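Local structure of Xcc1710-like domain-containing protein (Bordetella parapertussis 12822, 3CPK) at residues Thr13-Ala16 with Ile22-Asn25; Ile33-Ala36 with Pro40-Ser43; Gln47-Ile52 with Arg99-Gly104; Val91-Thr96 with Ala127-Ile132. The protein is of unknown function and belongs to the DUF498/DUF598 family of Xcc1710-like domain proteins. All coordinates share one frame; numbering follows the deposited sequence.

Interaction 1. Residues Thr13-Ala16 with Ile22-Asn25; sequences TVTA and IEVN
Glu23 faces two residues at once, Thr15 and Ala16, and the pairing makes a classic beta bulge in the hairpin of strands 14-18 and 21-24. Its carbonyl oxygen Glu23 O takes two amide donors, Thr15 N at 2.6 Å and Ala16 N at 3.3 Å, which come from the same face of the carbonyl plane. The shorter of these bonds is strongly bent, with an angle of 130° at the hydrogen, whereas the longer one is much straighter. Glu23 N answers with a bond of 2.7 Å to Ala16 O. Past the bulge the register has slipped by one residue: Val14 lies across from Val24 as an antiparallel non-hydrogen-bonded pair, their CA atoms 4.3 Å apart, and Asn25 N binds Thr13 O at 2.8 Å. On the sheet face of Ala16 and Glu23, the methyl Ala16 CB rests 3.7 Å from Glu23 CB. With CG anti to its backbone N (chi1 -176°) and the chain extended beyond, Glu23 lays its methylene Glu23 CG beside Thr15 CB, 3.8 Å away. The carboxylate that follows is modelled too close to Thr15, so its exact place is doubtful. Thr15 OG1 has its partner outside, in Gln26 N. Val14 CG1 meets Ile22 CG2 at 4.2 Å, and Val14 also packs on Phe35 and on Ala127 of helix 123-135. The chemistry thus divides by face: one bifurcated carbonyl holds the bulge, a threonine and a glutamate chain line the partly exposed side, and the buried Val14 and Val24 lie on the other face, where Ile22 reaches Val14.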
# COMPACT_ATOMS: atom_id res chain seq x y z
N THR A 13 -3.19 1.53 11.27
CA THR A 13 -4.55 1.60 10.83
C THR A 13 -4.88 2.88 10.08
O THR A 13 -4.56 3.99 10.55
CB THR A 13 -5.45 1.46 12.06
OG1 THR A 13 -5.15 0.22 12.71
CG2 THR A 13 -6.92 1.50 11.68
N VAL A 14 -5.52 2.73 8.92
CA VAL A 14 -5.94 3.86 8.12
C VAL A 14 -7.13 4.45 8.89
O VAL A 14 -8.21 3.87 8.94
CB VAL A 14 -6.39 3.43 6.72
CG1 VAL A 14 -7.21 4.54 6.08
CG2 VAL A 14 -5.17 3.12 5.86
N THR A 15 -6.89 5.61 9.49
CA THR A 15 -7.89 6.29 10.31
C THR A 15 -9.01 7.03 9.57
O THR A 15 -10.16 6.97 9.96
CB THR A 15 -7.18 7.27 11.26
OG1 THR A 15 -6.41 6.54 12.22
CG2 THR A 15 -8.19 8.13 11.99
N ALA A 16 -8.64 7.75 8.52
CA ALA A 16 -9.60 8.49 7.73
C ALA A 16 -9.00 8.64 6.34
O ALA A 16 -7.82 8.39 6.14
CB ALA A 16 -9.85 9.87 8.35
N ILE A 22 -4.54 10.67 3.20
CA ILE A 22 -4.90 9.44 3.87
C ILE A 22 -4.47 9.73 5.30
O ILE A 22 -3.42 10.33 5.53
CB ILE A 22 -4.12 8.23 3.34
CG1 ILE A 22 -4.49 7.97 1.88
CG2 ILE A 22 -4.42 6.99 4.18
CD1 ILE A 22 -5.99 7.76 1.66
N GLU A 23 -5.30 9.36 6.26
CA GLU A 23 -4.96 9.57 7.65
C GLU A 23 -4.61 8.20 8.21
O GLU A 23 -5.43 7.27 8.16
CB GLU A 23 -6.14 10.18 8.41
CG GLU A 23 -5.82 10.53 9.85
CD GLU A 23 -6.98 11.20 10.57
OE1 GLU A 23 -7.62 10.55 11.41
OE2 GLU A 23 -7.25 12.38 10.27
N VAL A 24 -3.40 8.06 8.71
CA VAL A 24 -2.99 6.80 9.28
C VAL A 24 -2.66 7.03 10.74
O VAL A 24 -1.90 7.94 11.08
CB VAL A 24 -1.77 6.24 8.53
CG1 VAL A 24 -1.45 4.82 9.02
CG2 VAL A 24 -2.03 6.24 7.05
N ASN A 25 -3.25 6.21 11.61
CA ASN A 25 -3.01 6.32 13.05
C ASN A 25 -3.29 7.75 13.51
O ASN A 25 -2.62 8.27 14.41
CB ASN A 25 -1.56 5.91 13.37
CG ASN A 25 -1.22 4.49 12.88
OD1 ASN A 25 -0.06 4.16 12.66
ND2 ASN A 25 -2.23 3.65 12.72

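Interaction 2. Residues Ile33-Ala36 with Pro40-Ser43; sequences IAFA and PVAS
Val41 points its CG1 branch into the angle between Ile33 and Phe35, the two larger side chains of the partner strand. The Val41 and Phe35 side chains run side by side in the same direction, with Val41 CG1 3.9 Å from Phe35 CD2, and the methyl comes to the ring at a slant. Ile33 crosses Val41 obliquely and brings its terminal methyl Ile33 CD1 to 3.8 Å from the same Val41 CG1. Phe35 CG stands between its backbone N and carbonyl carbon (chi1 61°), a turn that sets the CD2 edge of the ring beside the valine. At the root of the side chain, Phe35 CB is 3.8 Å from Val41 CA. Val24 of strand 21-24 touches all three side chains, and the Phe35 ring also makes a T-shaped stack with Tyr130 of helix 123-135. Beneath this cluster the backbones join through the antiparallel hydrogen-bonded pair Ala34 and Ala42. Ala34 N gives a bond of 2.8 Å to Ala42 O, and Ala42 N returns one of 2.9 Å to Ala34 O, the latter more bent at its hydrogen. Ile33 and Ser43 follow as a non-hydrogen-bonded pair whose side chains diverge. Strand 42-43 is the edge of the mixed sheet, while strand 33-35 is bonded on its far side to strand 140-144. The joining is thus apolar on one flank, where partly exposed Val41 packs on buried Ile33 and Phe35; in the backbone two direct amide bonds hold the pair, and nearer the turn one water bridges Ala36 N (2.9 Å) and Pro40 O (2.7 Å).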
# COMPACT_ATOMS: atom_id res chain seq x y z
N ILE A 33 2.89 6.87 0.64
CA ILE A 33 3.43 6.10 1.75
C ILE A 33 3.24 4.60 1.52
O ILE A 33 2.53 4.17 0.61
CB ILE A 33 2.74 6.49 3.09
CG1 ILE A 33 1.22 6.31 2.96
CG2 ILE A 33 3.07 7.93 3.45
CD1 ILE A 33 0.44 6.64 4.21
N ALA A 34 3.90 3.81 2.36
CA ALA A 34 3.80 2.36 2.28
C ALA A 34 3.97 1.87 3.71
O ALA A 34 4.64 2.51 4.52
CB ALA A 34 4.90 1.80 1.39
N PHE A 35 3.33 0.75 4.04
CA PHE A 35 3.44 0.23 5.38
C PHE A 35 2.72 -1.08 5.54
O PHE A 35 1.86 -1.45 4.73
CB PHE A 35 2.89 1.25 6.41
CG PHE A 35 1.44 1.61 6.22
CD1 PHE A 35 0.44 0.89 6.88
CD2 PHE A 35 1.07 2.64 5.36
CE1 PHE A 35 -0.90 1.20 6.70
CE2 PHE A 35 -0.28 2.96 5.16
CZ PHE A 35 -1.27 2.24 5.84
N ALA A 36 3.10 -1.79 6.59
CA ALA A 36 2.54 -3.08 6.94
C ALA A 36 1.83 -2.84 8.26
O ALA A 36 1.85 -1.72 8.79
CB ALA A 36 3.66 -4.09 7.12
N PRO A 40 6.99 1.04 10.84
CA PRO A 40 6.69 2.45 10.62
C PRO A 40 5.92 2.65 9.33
O PRO A 40 5.86 1.75 8.48
CB PRO A 40 8.08 3.10 10.52
CG PRO A 40 9.04 2.05 11.08
CD PRO A 40 8.42 0.77 10.60
N VAL A 41 5.33 3.83 9.19
CA VAL A 41 4.61 4.20 7.99
C VAL A 41 5.70 4.87 7.19
O VAL A 41 6.07 6.01 7.46
CB VAL A 41 3.53 5.24 8.26
CG1 VAL A 41 2.89 5.65 6.96
CG2 VAL A 41 2.51 4.67 9.23
N ALA A 42 6.24 4.17 6.20
CA ALA A 42 7.32 4.72 5.41
C ALA A 42 6.87 5.55 4.22
O ALA A 42 5.77 5.37 3.71
CB ALA A 42 8.24 3.60 4.93
N SER A 43 7.74 6.47 3.79
CA SER A 43 7.46 7.29 2.62
C SER A 43 7.85 6.48 1.42
O SER A 43 8.87 5.77 1.36
CB SER A 43 8.25 8.61 2.66
OG SER A 43 9.64 8.36 2.84
O HOH W 1 5.36 -0.85 8.11

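Interaction 3. Residues Gln47-Ile52 with Arg99-Gly104; sequences QRPADI and RQHLLG
His101 lays one face of its imidazole against Pro49. From the start, His101 CB is 3.9 Å from Pro49 CB. The next atom, His101 CG, comes to 3.6 Å from Pro49 CB and makes the nearest side-chain approach of the pair. Pro49 CB stands 3.8 Å from the centroid of the His101 ring and 19° off the ring normal, a CH-pi contact displaced toward the rim. Pro49 CB is also 3.8 Å from His101 ND1. His101 CD2 and CE1 both approach Pro49 O, CE1 to 4.0 Å. At the tip, His101 NE2 is 2.6 Å from a water in the plane of the ring, and that water donates to Pro49 O over 3.3 Å. CG set anti to the backbone N (chi1 172°) sends the ring out toward the proline. Deeper in, Ile52 CG2 meets Leu103 CD2 at 3.9 Å, and Leu103 continues onto Val118 and Ala120. Residues 99-104 lie in the loop that leads from strand 91-95 into helix 105-112, with Gly104 as the N-cap of that helix: the first link of a beta-alpha-beta crossover to the parallel strand 117-121.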
# COMPACT_ATOMS: atom_id res chain seq x y z
N GLN A 47 4.83 9.44 -7.23
CA GLN A 47 3.98 10.56 -7.41
C GLN A 47 2.92 10.44 -8.47
O GLN A 47 1.93 11.18 -8.48
CB GLN A 47 4.92 11.74 -7.63
CG GLN A 47 4.31 13.09 -7.48
CD GLN A 47 5.34 14.19 -7.26
OE1 GLN A 47 6.55 13.94 -7.29
NE2 GLN A 47 4.87 15.41 -7.03
N ARG A 48 3.18 9.56 -9.42
CA ARG A 48 2.20 9.26 -10.44
C ARG A 48 2.23 7.78 -10.74
O ARG A 48 3.27 7.19 -10.96
CB ARG A 48 2.39 10.05 -11.72
N PRO A 49 1.06 7.18 -10.75
CA PRO A 49 0.87 5.75 -11.03
C PRO A 49 1.73 5.43 -12.26
O PRO A 49 2.00 4.28 -12.57
CB PRO A 49 -0.62 5.67 -11.38
CG PRO A 49 -0.95 7.10 -11.82
CD PRO A 49 -0.19 7.94 -10.87
N ALA A 50 2.13 6.48 -12.97
CA ALA A 50 2.94 6.33 -14.18
C ALA A 50 4.40 6.00 -13.88
O ALA A 50 5.05 5.29 -14.66
CB ALA A 50 2.85 7.60 -15.02
N ASP A 51 4.92 6.51 -12.77
CA ASP A 51 6.29 6.23 -12.40
C ASP A 51 6.42 5.11 -11.37
O ASP A 51 7.35 5.08 -10.57
CB ASP A 51 7.04 7.48 -11.88
CG ASP A 51 6.17 8.72 -11.74
OD1 ASP A 51 5.90 9.13 -10.58
OD2 ASP A 51 5.77 9.29 -12.77
N ILE A 52 5.47 4.18 -11.39
CA ILE A 52 5.48 3.03 -10.49
C ILE A 52 6.24 1.91 -11.18
O ILE A 52 5.89 1.51 -12.29
CB ILE A 52 4.05 2.55 -10.16
CG1 ILE A 52 3.40 3.50 -9.16
CG2 ILE A 52 4.09 1.13 -9.61
CD1 ILE A 52 1.92 3.29 -8.96
N ARG A 99 -8.20 7.03 -9.20
CA ARG A 99 -8.84 5.96 -9.94
C ARG A 99 -7.87 4.82 -10.08
O ARG A 99 -6.68 4.97 -9.82
CB ARG A 99 -9.28 6.45 -11.33
CG ARG A 99 -10.74 6.83 -11.40
CD ARG A 99 -11.14 7.33 -12.76
NE ARG A 99 -10.43 8.56 -13.11
CZ ARG A 99 -9.45 8.62 -14.00
NH1 ARG A 99 -9.07 7.53 -14.66
NH2 ARG A 99 -8.85 9.78 -14.25
N GLN A 100 -8.39 3.67 -10.49
CA GLN A 100 -7.55 2.51 -10.68
C GLN A 100 -6.67 2.74 -11.89
O GLN A 100 -7.02 3.47 -12.81
CB GLN A 100 -8.43 1.27 -10.86
CG GLN A 100 -7.73 0.12 -11.53
CD GLN A 100 -8.15 -0.02 -12.97
OE1 GLN A 100 -8.08 0.93 -13.75
NE2 GLN A 100 -8.59 -1.22 -13.34
N HIS A 101 -5.50 2.12 -11.87
CA HIS A 101 -4.53 2.22 -12.94
C HIS A 101 -3.96 0.82 -13.04
O HIS A 101 -3.44 0.28 -12.07
CB HIS A 101 -3.42 3.19 -12.55
CG HIS A 101 -2.27 3.23 -13.51
ND1 HIS A 101 -2.16 4.17 -14.51
CD2 HIS A 101 -1.18 2.44 -13.62
CE1 HIS A 101 -1.05 3.95 -15.20
NE2 HIS A 101 -0.44 2.91 -14.68
N LEU A 102 -4.06 0.22 -14.22
CA LEU A 102 -3.56 -1.13 -14.42
C LEU A 102 -2.04 -1.19 -14.37
O LEU A 102 -1.35 -0.40 -15.01
CB LEU A 102 -4.05 -1.68 -15.76
CG LEU A 102 -3.21 -2.76 -16.44
CD1 LEU A 102 -3.00 -3.95 -15.51
CD2 LEU A 102 -3.92 -3.20 -17.71
N LEU A 103 -1.53 -2.14 -13.58
CA LEU A 103 -0.10 -2.36 -13.45
C LEU A 103 0.29 -3.47 -14.42
O LEU A 103 -0.37 -4.51 -14.47
CB LEU A 103 0.24 -2.80 -12.03
CG LEU A 103 -0.04 -1.87 -10.85
CD1 LEU A 103 0.05 -2.67 -9.57
CD2 LEU A 103 0.93 -0.73 -10.84
N GLY A 104 1.35 -3.26 -15.18
CA GLY A 104 1.76 -4.27 -16.15
C GLY A 104 2.66 -5.37 -15.63
O GLY A 104 3.20 -5.29 -14.53
O HOH W 2 1.98 2.27 -15.17

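Interaction 4. Residues Val91-Thr96 with Ala127-Ile132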
# COMPACT_ATOMS: atom_id res chain seq x y z
N VAL A 91 -0.51 -10.25 0.33
CA VAL A 91 -0.94 -9.32 -0.70
C VAL A 91 -0.30 -7.94 -0.60
O VAL A 91 -0.12 -7.41 0.50
CB VAL A 91 -2.47 -9.09 -0.61
CG1 VAL A 91 -3.01 -8.50 -1.90
CG2 VAL A 91 -3.18 -10.39 -0.25
N LEU A 92 0.06 -7.37 -1.75
CA LEU A 92 0.58 -6.01 -1.77
C LEU A 92 -0.50 -5.19 -2.46
O LEU A 92 -0.75 -5.34 -3.66
CB LEU A 92 1.88 -5.87 -2.56
CG LEU A 92 2.20 -4.38 -2.83
CD1 LEU A 92 2.19 -3.59 -1.53
CD2 LEU A 92 3.55 -4.25 -3.52
N LEU A 93 -1.17 -4.36 -1.67
CA LEU A 93 -2.21 -3.49 -2.17
C LEU A 93 -1.54 -2.23 -2.69
O LEU A 93 -0.65 -1.69 -2.05
CB LEU A 93 -3.17 -3.11 -1.04
CG LEU A 93 -4.40 -3.96 -0.71
CD1 LEU A 93 -4.19 -5.41 -1.10
CD2 LEU A 93 -4.69 -3.81 0.77
N VAL A 94 -1.97 -1.77 -3.86
CA VAL A 94 -1.40 -0.56 -4.42
C VAL A 94 -2.50 0.45 -4.76
O VAL A 94 -3.37 0.19 -5.61
CB VAL A 94 -0.57 -0.86 -5.68
CG1 VAL A 94 0.10 0.42 -6.19
CG2 VAL A 94 0.47 -1.91 -5.35
N GLY A 95 -2.47 1.58 -4.05
CA GLY A 95 -3.44 2.65 -4.27
C GLY A 95 -2.88 3.59 -5.31
O GLY A 95 -1.96 4.35 -5.03
N THR A 96 -3.44 3.54 -6.51
CA THR A 96 -2.98 4.36 -7.61
C THR A 96 -3.66 5.71 -7.68
O THR A 96 -3.82 6.30 -8.75
CB THR A 96 -3.17 3.61 -8.95
OG1 THR A 96 -4.56 3.29 -9.15
CG2 THR A 96 -2.36 2.32 -8.91
N ALA A 127 -6.78 1.74 0.84
CA ALA A 127 -6.73 2.04 2.26
C ALA A 127 -7.75 1.23 3.04
O ALA A 127 -7.45 0.62 4.07
CB ALA A 127 -6.96 3.54 2.48
N ARG A 128 -8.97 1.23 2.54
CA ARG A 128 -10.08 0.52 3.12
C ARG A 128 -9.89 -1.00 3.00
O ARG A 128 -10.26 -1.76 3.90
CB ARG A 128 -11.34 0.97 2.41
CG ARG A 128 -12.59 0.17 2.67
CD ARG A 128 -13.61 0.60 1.63
NE ARG A 128 -13.59 2.06 1.50
CZ ARG A 128 -13.61 2.72 0.34
NH1 ARG A 128 -13.66 2.05 -0.81
NH2 ARG A 128 -13.57 4.04 0.34
N THR A 129 -9.32 -1.45 1.89
CA THR A 129 -9.10 -2.88 1.73
C THR A 129 -7.97 -3.33 2.66
O THR A 129 -7.92 -4.48 3.10
CB THR A 129 -8.76 -3.25 0.27
OG1 THR A 129 -9.85 -2.90 -0.59
CG2 THR A 129 -8.53 -4.72 0.14
N TYR A 130 -7.06 -2.41 2.97
CA TYR A 130 -5.95 -2.70 3.86
C TYR A 130 -6.46 -2.93 5.28
O TYR A 130 -6.05 -3.88 5.95
CB TYR A 130 -4.95 -1.54 3.88
CG TYR A 130 -4.04 -1.58 5.09
CD1 TYR A 130 -2.86 -2.32 5.07
CD2 TYR A 130 -4.41 -0.96 6.28
CE1 TYR A 130 -2.08 -2.44 6.23
CE2 TYR A 130 -3.65 -1.08 7.42
CZ TYR A 130 -2.48 -1.82 7.39
OH TYR A 130 -1.74 -1.96 8.54
N ASN A 131 -7.32 -2.03 5.75
CA ASN A 131 -7.87 -2.15 7.09
C ASN A 131 -8.52 -3.51 7.26
O ASN A 131 -8.36 -4.17 8.29
CB ASN A 131 -8.92 -1.06 7.36
CG ASN A 131 -8.32 0.29 7.75
OD1 ASN A 131 -9.03 1.30 7.80
ND2 ASN A 131 -7.01 0.31 8.04
N ILE A 132 -9.25 -3.94 6.24
CA ILE A 132 -9.94 -5.23 6.29
C ILE A 132 -8.99 -6.42 6.31
O ILE A 132 -9.09 -7.26 7.20
CB ILE A 132 -10.94 -5.37 5.11
CG1 ILE A 132 -12.08 -4.37 5.31
CG2 ILE A 132 -11.51 -6.79 5.06
CD1 ILE A 132 -13.04 -4.29 4.15
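Leu93 reaches helix 123-135 with a single methyl, CD2, which meets Thr129 and Tyr130. The apolar contacts come first. Leu93 CD2 lies 3.5 Å from Tyr130 CA and 3.9 Å from Tyr130 CB, and on the other residue it comes to 4.0 Å from Thr129 CG2. It also touches the helix backbone, at 3.8 Å from Thr129 C, so the methyl rests on the main chain where the two residues join as well as on their side chains. The second torsion of Leu93 (chi2 27°) falls away from the usual staggered values, which may reflect a fit to this surface or the limits of the model. Tyr130, with CG anti to its backbone N (chi1 162°), swings its ring away from Leu93 and offers only the root of its side chain.

Hydrogen bonds take no part between strand and helix; they lie within the helix or lead elsewhere. Ala127 O accepts from Asn131 N at 3.1 Å, in the regular helical pattern. Thr129 OG1 bonds to Ala125 O one turn back, and Tyr130 OH bonds to Asn12 O. The strand in turn is bonded to strand 140-144 through Leu93 and to strand 117-121 through Leu92. Helix 123-135 connects strands 117-121 and 140-144, which flank strand 91-95, and so passes over the middle strand of a parallel trio. With the hydroxyls of Thr129 and Tyr130 bonded elsewhere and no hydrogen bond between strand and helix, the contact rests on van der Waals fit and the burial of one leucine between sheet and helix.

Overall arrangement
Interaction 4 alone is buried, a strand-helix contact whose centre lies about 5 Å from the centre of the chain. Interactions 1, 2 and 3 are all partly buried; the centre of interaction 3, between two loops, is about 13 Å from the chain centre. Interactions 1 and 2 are hairpins in different sheets and rely on backbone hydrogen bonds, which neither 3 nor 4 has across its segments. Interactions 1, 2 and 4 meet around one hydrophobic core: Val24 packs on Ile33, Val14 on Tyr130. Interactions 2 and 4 also share the mixed sheet. Interaction 3 touches interaction 4 where Pro49 CB lies 4.1 Å from Thr96 CB. A water bridges the segments in interactions 2 and 3.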